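Phenolic acid decarboxylase (Sedimentibacter hydroxybenzoicus, PDB 7AE5) catalyses the reversible, non-oxidative decarboxylation of 4-hydroxybenzoate and 3,4-dihydroxybenzoate under anaerobic conditions, as a UbiD-family enzyme using prenylated FMN and manganese. Local coordinates at residues 139-150 with 162-171; 172-181 with 288-296. All coordinates share one frame; numbering follows the deposited sequence.

Contact 1 (139-150 with 162-171); sequences GGFYISKASVVT and LNVGTYRIQV. With RB (rubidium ion), chain R.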
# COMPACT_ATOMS: atom_id res chain seq x y z
N GLY C 139 36.36 -25.47 3.63
CA GLY C 139 37.54 -25.71 2.82
C GLY C 139 38.66 -26.43 3.54
O GLY C 139 39.47 -27.09 2.89
N GLY C 140 38.72 -26.32 4.86
CA GLY C 140 39.72 -27.01 5.63
C GLY C 140 39.36 -27.02 7.10
O GLY C 140 38.21 -26.79 7.48
N PHE C 141 40.35 -27.31 7.94
CA PHE C 141 40.19 -27.27 9.38
C PHE C 141 40.41 -25.84 9.86
O PHE C 141 41.38 -25.19 9.46
CB PHE C 141 41.16 -28.22 10.07
CG PHE C 141 41.16 -29.62 9.50
CD1 PHE C 141 40.00 -30.18 9.00
CD2 PHE C 141 42.33 -30.36 9.47
CE1 PHE C 141 40.00 -31.46 8.47
CE2 PHE C 141 42.33 -31.64 8.94
CZ PHE C 141 41.17 -32.19 8.44
N TYR C 142 39.50 -25.34 10.70
CA TYR C 142 39.45 -23.93 11.03
C TYR C 142 39.68 -23.69 12.52
O TYR C 142 39.18 -24.43 13.36
CB TYR C 142 38.10 -23.33 10.64
CG TYR C 142 38.08 -22.69 9.27
CD1 TYR C 142 37.95 -23.45 8.12
CD2 TYR C 142 38.17 -21.31 9.14
CE1 TYR C 142 37.92 -22.86 6.87
CE2 TYR C 142 38.14 -20.71 7.89
CZ TYR C 142 38.02 -21.49 6.77
OH TYR C 142 37.99 -20.89 5.53
N ILE C 143 40.45 -22.65 12.81
CA ILE C 143 40.52 -22.07 14.15
C ILE C 143 39.49 -20.94 14.17
O ILE C 143 39.68 -19.90 13.54
CB ILE C 143 41.93 -21.56 14.48
CG1 ILE C 143 42.95 -22.69 14.34
CG2 ILE C 143 41.97 -20.96 15.87
CD1 ILE C 143 44.38 -22.20 14.31
N SER C 144 38.40 -21.14 14.91
CA SER C 144 37.22 -20.29 14.78
C SER C 144 36.98 -19.37 15.97
O SER C 144 35.99 -18.64 15.97
CB SER C 144 35.98 -21.16 14.56
OG SER C 144 35.55 -21.75 15.77
N LYS C 145 37.85 -19.38 16.98
CA LYS C 145 37.61 -18.56 18.16
C LYS C 145 38.89 -17.87 18.64
O LYS C 145 39.07 -17.65 19.84
CB LYS C 145 37.02 -19.40 19.30
CG LYS C 145 36.15 -18.62 20.27
CD LYS C 145 35.79 -19.46 21.47
CE LYS C 145 34.87 -18.72 22.41
NZ LYS C 145 34.41 -19.61 23.51
N ALA C 146 39.77 -17.51 17.71
CA ALA C 146 41.02 -16.87 18.07
C ALA C 146 40.82 -15.37 18.27
O ALA C 146 39.94 -14.75 17.66
CB ALA C 146 42.08 -17.12 17.01
N SER C 147 41.66 -14.79 19.13
CA SER C 147 41.73 -13.34 19.32
C SER C 147 43.02 -12.85 18.68
O SER C 147 44.12 -13.15 19.17
CB SER C 147 41.66 -12.99 20.81
OG SER C 147 40.60 -13.67 21.44
N VAL C 148 42.89 -12.10 17.60
CA VAL C 148 44.01 -11.75 16.73
C VAL C 148 44.45 -10.32 17.04
O VAL C 148 43.63 -9.39 17.02
CB VAL C 148 43.63 -11.90 15.25
CG1 VAL C 148 44.60 -11.13 14.36
CG2 VAL C 148 43.58 -13.38 14.87
N VAL C 149 45.75 -10.15 17.29
CA VAL C 149 46.31 -8.89 17.79
C VAL C 149 47.14 -8.24 16.69
O VAL C 149 48.05 -8.87 16.13
CB VAL C 149 47.16 -9.12 19.05
CG1 VAL C 149 47.40 -7.81 19.78
CG2 VAL C 149 46.49 -10.14 19.96
N THR C 150 46.83 -6.98 16.38
CA THR C 150 47.61 -6.16 15.47
C THR C 150 47.91 -4.82 16.13
O THR C 150 47.34 -4.48 17.17
CB THR C 150 46.87 -5.93 14.14
OG1 THR C 150 46.00 -4.80 14.26
CG2 THR C 150 46.07 -7.15 13.73
N LEU C 162 46.92 -0.57 19.02
CA LEU C 162 46.80 -2.02 19.13
C LEU C 162 45.33 -2.43 19.11
O LEU C 162 44.50 -1.85 19.82
CB LEU C 162 47.47 -2.51 20.41
CG LEU C 162 47.46 -4.03 20.63
CD1 LEU C 162 48.88 -4.55 20.81
CD2 LEU C 162 46.59 -4.39 21.82
N ASN C 163 45.00 -3.42 18.28
CA ASN C 163 43.63 -3.85 18.09
C ASN C 163 43.53 -5.36 18.23
O ASN C 163 44.45 -6.09 17.88
CB ASN C 163 43.09 -3.40 16.72
CG ASN C 163 42.87 -1.91 16.65
OD1 ASN C 163 43.37 -1.24 15.75
ND2 ASN C 163 42.10 -1.37 17.60
N VAL C 164 42.39 -5.81 18.76
CA VAL C 164 42.10 -7.23 18.94
C VAL C 164 40.70 -7.50 18.39
O VAL C 164 39.72 -6.87 18.83
CB VAL C 164 42.20 -7.67 20.41
CG1 VAL C 164 42.02 -9.18 20.52
CG2 VAL C 164 43.53 -7.24 21.02
N GLY C 165 40.62 -8.43 17.44
CA GLY C 165 39.35 -8.88 16.92
C GLY C 165 39.38 -10.37 16.65
O GLY C 165 40.45 -10.99 16.62
N THR C 166 38.20 -10.94 16.45
CA THR C 166 38.06 -12.35 16.11
C THR C 166 37.92 -12.49 14.60
O THR C 166 37.07 -11.84 13.99
CB THR C 166 36.84 -12.97 16.80
OG1 THR C 166 35.69 -12.16 16.57
CG2 THR C 166 37.09 -13.11 18.30
N TYR C 167 38.76 -13.33 14.02
CA TYR C 167 38.74 -13.60 12.59
C TYR C 167 38.94 -15.09 12.37
O TYR C 167 39.75 -15.72 13.06
CB TYR C 167 39.83 -12.80 11.86
CG TYR C 167 39.82 -11.33 12.21
CD1 TYR C 167 38.78 -10.50 11.79
CD2 TYR C 167 40.84 -10.77 12.97
CE1 TYR C 167 38.76 -9.16 12.12
CE2 TYR C 167 40.83 -9.43 13.29
CZ TYR C 167 39.79 -8.63 12.87
OH TYR C 167 39.77 -7.29 13.19
N ARG C 168 38.20 -15.65 11.43
CA ARG C 168 38.31 -17.08 11.16
C ARG C 168 39.68 -17.40 10.57
O ARG C 168 40.20 -16.67 9.72
CB ARG C 168 37.19 -17.54 10.23
CG ARG C 168 37.32 -17.11 8.78
CD ARG C 168 35.99 -17.23 8.07
NE ARG C 168 36.13 -17.23 6.62
CZ ARG C 168 35.23 -16.74 5.78
NH1 ARG C 168 34.10 -16.19 6.22
NH2 ARG C 168 35.45 -16.81 4.47
N ILE C 169 40.27 -18.49 11.04
CA ILE C 169 41.64 -18.86 10.71
C ILE C 169 41.60 -20.25 10.08
O ILE C 169 41.38 -21.25 10.78
CB ILE C 169 42.55 -18.85 11.95
CG1 ILE C 169 42.59 -17.44 12.56
CG2 ILE C 169 43.94 -19.31 11.60
CD1 ILE C 169 43.25 -16.41 11.68
N GLN C 170 41.79 -20.32 8.76
CA GLN C 170 41.84 -21.59 8.06
C GLN C 170 43.27 -22.12 8.07
O GLN C 170 44.19 -21.43 7.60
CB GLN C 170 41.35 -21.47 6.62
CG GLN C 170 41.39 -22.80 5.88
CD GLN C 170 40.96 -22.69 4.43
OE1 GLN C 170 40.43 -21.67 4.00
NE2 GLN C 170 41.18 -23.76 3.67
N VAL C 171 43.46 -23.32 8.60
CA VAL C 171 44.76 -23.96 8.57
C VAL C 171 45.08 -24.36 7.13
O VAL C 171 44.36 -25.15 6.52
CB VAL C 171 44.80 -25.18 9.50
CG1 VAL C 171 46.14 -25.90 9.39
CG2 VAL C 171 44.54 -24.75 10.94
RB RB R . 37.91 -5.62 19.91
O HOH W 1 43.16 -27.52 7.51
O HOH W 2 43.42 -7.23 15.52
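Ile-143 and Ile-169 bond both ways through their backbones, and Val-171 N gives to Phe-141 O; water 1 extends this antiparallel run from Phe-141 N to Val-171 O. A second run couples Val-148 with Gly-165 and Thr-150 with Asn-163, each pair joined twice, Val-148 N lying 2.9 Å from Gly-165 O. Between the runs the register slips by one residue through loops, where Ala-146 O meets Thr-166 CG2 at 3.3 Å. This is part of the antiparallel sheet of the UbiD Rift-related, FMN-binding domain; residues 163-168 are predicted to bind prenylated FMN, and Val-164 O coordinates rubidium at 2.5 Å. Among the aromatic contacts, Gln-170 CB sits over one face of the Tyr-142 ring, a CH-pi contact 3.6 Å from the centroid. With CG anti to the backbone N (chi1 -179°) and the chain extended, Gln-170 runs on across the ring until OE1 lies 3.0 Å from Tyr-142 OH. Outside the segments, Gln-170 OE1 accepts from Gly-274 N, while Tyr-142 OH bonds Glu-273, which also pairs with Arg-168. An alanine in place of Tyr-142 is likely to leave Gln-170 CB without its ring face and Glu-273 without the hydroxyl. Among apolar contacts, Ile-143 CB meets Ile-169 CB at 3.8 Å, and Val-148 CB reaches the Tyr-167 ring edge at CD2 (3.8 Å).

Contact 2 (172-181 with 288-296); sequences KDRDRVGIQA and LQCEVKIDR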
# COMPACT_ATOMS: atom_id res chain seq x y z
N LYS C 172 46.16 -23.80 6.59
CA LYS C 172 46.60 -24.12 5.24
C LYS C 172 47.73 -25.15 5.22
O LYS C 172 47.81 -25.94 4.27
CB LYS C 172 47.07 -22.86 4.51
CG LYS C 172 45.97 -21.83 4.29
CD LYS C 172 44.86 -22.39 3.40
CE LYS C 172 44.07 -21.28 2.73
NZ LYS C 172 44.81 -20.69 1.58
N ASP C 173 48.58 -25.16 6.23
CA ASP C 173 49.68 -26.12 6.34
C ASP C 173 50.06 -26.23 7.81
O ASP C 173 49.40 -25.64 8.68
CB ASP C 173 50.85 -25.69 5.45
CG ASP C 173 51.80 -26.84 5.14
OD1 ASP C 173 51.80 -27.84 5.89
OD2 ASP C 173 52.55 -26.75 4.14
N ARG C 174 51.12 -26.99 8.09
CA ARG C 174 51.57 -27.15 9.47
C ARG C 174 52.02 -25.84 10.10
O ARG C 174 51.97 -25.71 11.33
CB ARG C 174 52.71 -28.17 9.53
N ASP C 175 52.44 -24.87 9.29
CA ASP C 175 52.90 -23.59 9.81
C ASP C 175 52.32 -22.40 9.04
O ASP C 175 52.92 -21.32 9.06
CB ASP C 175 54.43 -23.53 9.79
CG ASP C 175 54.99 -23.52 8.38
OD1 ASP C 175 54.48 -24.29 7.54
OD2 ASP C 175 55.95 -22.77 8.12
N ARG C 176 51.18 -22.57 8.38
CA ARG C 176 50.59 -21.53 7.57
C ARG C 176 49.08 -21.54 7.75
O ARG C 176 48.47 -22.61 7.86
CB ARG C 176 50.92 -21.71 6.08
CG ARG C 176 52.37 -21.47 5.71
CD ARG C 176 52.49 -20.84 4.32
NE ARG C 176 51.36 -21.16 3.45
CZ ARG C 176 51.11 -22.35 2.92
NH1 ARG C 176 51.92 -23.38 3.12
NH2 ARG C 176 50.02 -22.51 2.17
N VAL C 177 48.48 -20.36 7.77
CA VAL C 177 47.04 -20.21 7.93
C VAL C 177 46.54 -19.11 7.01
O VAL C 177 47.28 -18.22 6.61
CB VAL C 177 46.63 -19.89 9.39
CG1 VAL C 177 46.92 -21.07 10.30
CG2 VAL C 177 47.34 -18.64 9.88
N GLY C 178 45.25 -19.20 6.66
CA GLY C 178 44.59 -18.13 5.95
C GLY C 178 43.87 -17.17 6.88
O GLY C 178 43.58 -17.49 8.03
N ILE C 179 43.59 -15.97 6.37
CA ILE C 179 42.94 -14.94 7.16
C ILE C 179 42.30 -13.93 6.21
O ILE C 179 42.72 -13.79 5.06
CB ILE C 179 43.94 -14.26 8.13
CG1 ILE C 179 43.21 -13.62 9.31
CG2 ILE C 179 44.80 -13.24 7.40
CD1 ILE C 179 44.13 -12.97 10.32
N GLN C 180 41.27 -13.24 6.70
CA GLN C 180 40.51 -12.27 5.91
C GLN C 180 41.05 -10.87 6.21
O GLN C 180 40.64 -10.24 7.18
CB GLN C 180 39.02 -12.35 6.24
CG GLN C 180 38.34 -13.61 5.77
CD GLN C 180 36.84 -13.58 6.03
OE1 GLN C 180 36.41 -13.42 7.17
NE2 GLN C 180 36.05 -13.72 4.97
N ALA C 181 41.94 -10.39 5.34
CA ALA C 181 42.69 -9.17 5.65
C ALA C 181 41.81 -7.93 5.62
O ALA C 181 41.96 -7.03 6.46
CB ALA C 181 43.86 -9.02 4.68
N LEU C 288 40.11 -15.67 -2.88
CA LEU C 288 41.57 -15.61 -2.80
C LEU C 288 41.94 -14.62 -1.70
O LEU C 288 41.92 -13.41 -1.90
CB LEU C 288 42.18 -15.21 -4.14
CG LEU C 288 42.10 -16.25 -5.25
CD1 LEU C 288 42.39 -15.60 -6.60
CD2 LEU C 288 43.07 -17.39 -4.98
N GLN C 289 42.27 -15.15 -0.52
CA GLN C 289 42.52 -14.33 0.66
C GLN C 289 43.99 -14.46 1.06
O GLN C 289 44.79 -15.12 0.41
CB GLN C 289 41.59 -14.74 1.80
CG GLN C 289 40.15 -14.92 1.34
CD GLN C 289 39.19 -13.94 1.99
OE1 GLN C 289 39.52 -12.79 2.24
NE2 GLN C 289 37.97 -14.41 2.25
N CYS C 290 44.33 -13.80 2.16
CA CYS C 290 45.72 -13.70 2.58
C CYS C 290 46.12 -14.90 3.42
O CYS C 290 45.28 -15.54 4.06
CB CYS C 290 45.94 -12.43 3.40
SG CYS C 290 46.01 -10.93 2.42
N GLU C 291 47.42 -15.20 3.41
CA GLU C 291 47.98 -16.21 4.29
C GLU C 291 48.95 -15.60 5.29
O GLU C 291 49.58 -14.56 5.04
CB GLU C 291 48.70 -17.32 3.51
CG GLU C 291 47.79 -18.27 2.77
CD GLU C 291 48.51 -19.53 2.33
OE1 GLU C 291 49.70 -19.69 2.68
OE2 GLU C 291 47.88 -20.38 1.66
N VAL C 292 49.07 -16.27 6.43
CA VAL C 292 49.95 -15.88 7.51
C VAL C 292 50.94 -17.01 7.74
O VAL C 292 50.54 -18.17 7.89
CB VAL C 292 49.17 -15.57 8.80
CG1 VAL C 292 50.12 -15.25 9.97
CG2 VAL C 292 48.19 -14.43 8.58
N LYS C 293 52.23 -16.68 7.75
CA LYS C 293 53.25 -17.63 8.18
C LYS C 293 53.38 -17.54 9.69
O LYS C 293 53.36 -16.44 10.26
CB LYS C 293 54.59 -17.35 7.51
CG LYS C 293 55.58 -18.50 7.62
CD LYS C 293 56.88 -18.18 6.89
CE LYS C 293 57.28 -19.33 5.97
NZ LYS C 293 57.56 -20.58 6.72
N ILE C 294 53.49 -18.69 10.34
CA ILE C 294 53.57 -18.76 11.79
C ILE C 294 55.04 -18.97 12.15
O ILE C 294 55.62 -20.02 11.88
CB ILE C 294 52.68 -19.88 12.34
CG1 ILE C 294 51.23 -19.40 12.37
CG2 ILE C 294 53.12 -20.28 13.74
CD1 ILE C 294 50.24 -20.46 12.77
N ASP C 295 55.65 -17.94 12.74
CA ASP C 295 57.08 -17.93 13.01
C ASP C 295 57.43 -18.53 14.37
O ASP C 295 58.54 -19.05 14.54
CB ASP C 295 57.63 -16.51 12.93
CG ASP C 295 57.41 -15.88 11.57
OD1 ASP C 295 58.03 -16.34 10.59
OD2 ASP C 295 56.63 -14.91 11.48
N ARG C 296 56.52 -18.46 15.34
CA ARG C 296 56.79 -19.03 16.66
C ARG C 296 55.47 -19.34 17.35
O ARG C 296 54.48 -18.62 17.18
CB ARG C 296 57.63 -18.09 17.52
CG ARG C 296 58.02 -18.67 18.88
CD ARG C 296 58.53 -17.60 19.82
NE ARG C 296 59.90 -17.21 19.51
CZ ARG C 296 60.90 -17.23 20.38
NH1 ARG C 296 60.72 -17.61 21.64
NH2 ARG C 296 62.11 -16.86 19.99
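Glu-291 turns its CG anti to the carbonyl carbon (chi1 -72°) and then extends, carrying its carboxylate out to Lys-172 and Arg-176. Arg-176 starts the same way (chi1 -70°) but bends at chi2 and chi3, which brings its guanidinium edge-on to that carboxylate, the two planes only 17° apart. Arg-176 NH2 uses the syn lone pair of Glu-291 OE2 at 3.1 Å in a nearly straight bond; Arg-176 NE is modelled implausibly close to Glu-291 OE1, so the exact length there is doubtful. Lys-172 NZ approaches Glu-291 OE2 from the anti side, also at 3.1 Å. Two cations thus share one carboxylate oxygen, which takes a further bond from Thr-271 and would probably stay ionised. Asp-173 joins the network through Arg-176 NH1 and pairs with Arg-12 of the neighbouring ShdD chain. Farther along, Lys-293 NZ meets Asp-175 OD2 at 3.1 Å, the two side chains lying side by side. Beneath the charges, strands 169-173 and 176-179 form a beta hairpin, and 176-179 runs antiparallel to 288-296 in the Rift-related domain's sheet. Val-177 and Val-292 exchange two backbone bonds, the Val-292 N to Val-177 O one being 2.7 Å long; Ile-294 N reaches Asp-175 O. The sheet's other face is apolar: Val-177 CG2 packs on Val-292 CB at 3.7 Å, and Ile-179 CG2 on Val-292 CG2 at 3.8 Å. At the far end Ala-181 CB touches Cys-290 SG at 3.7 Å.

Contacts 1 and 2 follow one another along the chain, the first closing at residue 171 and the second opening at 172, with centres about 10 Å apart. Strand 169-173 belongs to both: it pairs with 142-143 on one side and with 176-179 on the other, and 176-179 in turn borders 287-299. Gln-170 O lies 2.6 Å from Gly-178 N, a probable hydrogen bond, and Ile-169 packs against Val-177. All four segments fall in the Rift-related domain. One antiparallel sheet therefore runs from the predicted prenylated-FMN residues of contact 1 to the charged hairpin of contact 2, and both contacts also meet the ShdD chain.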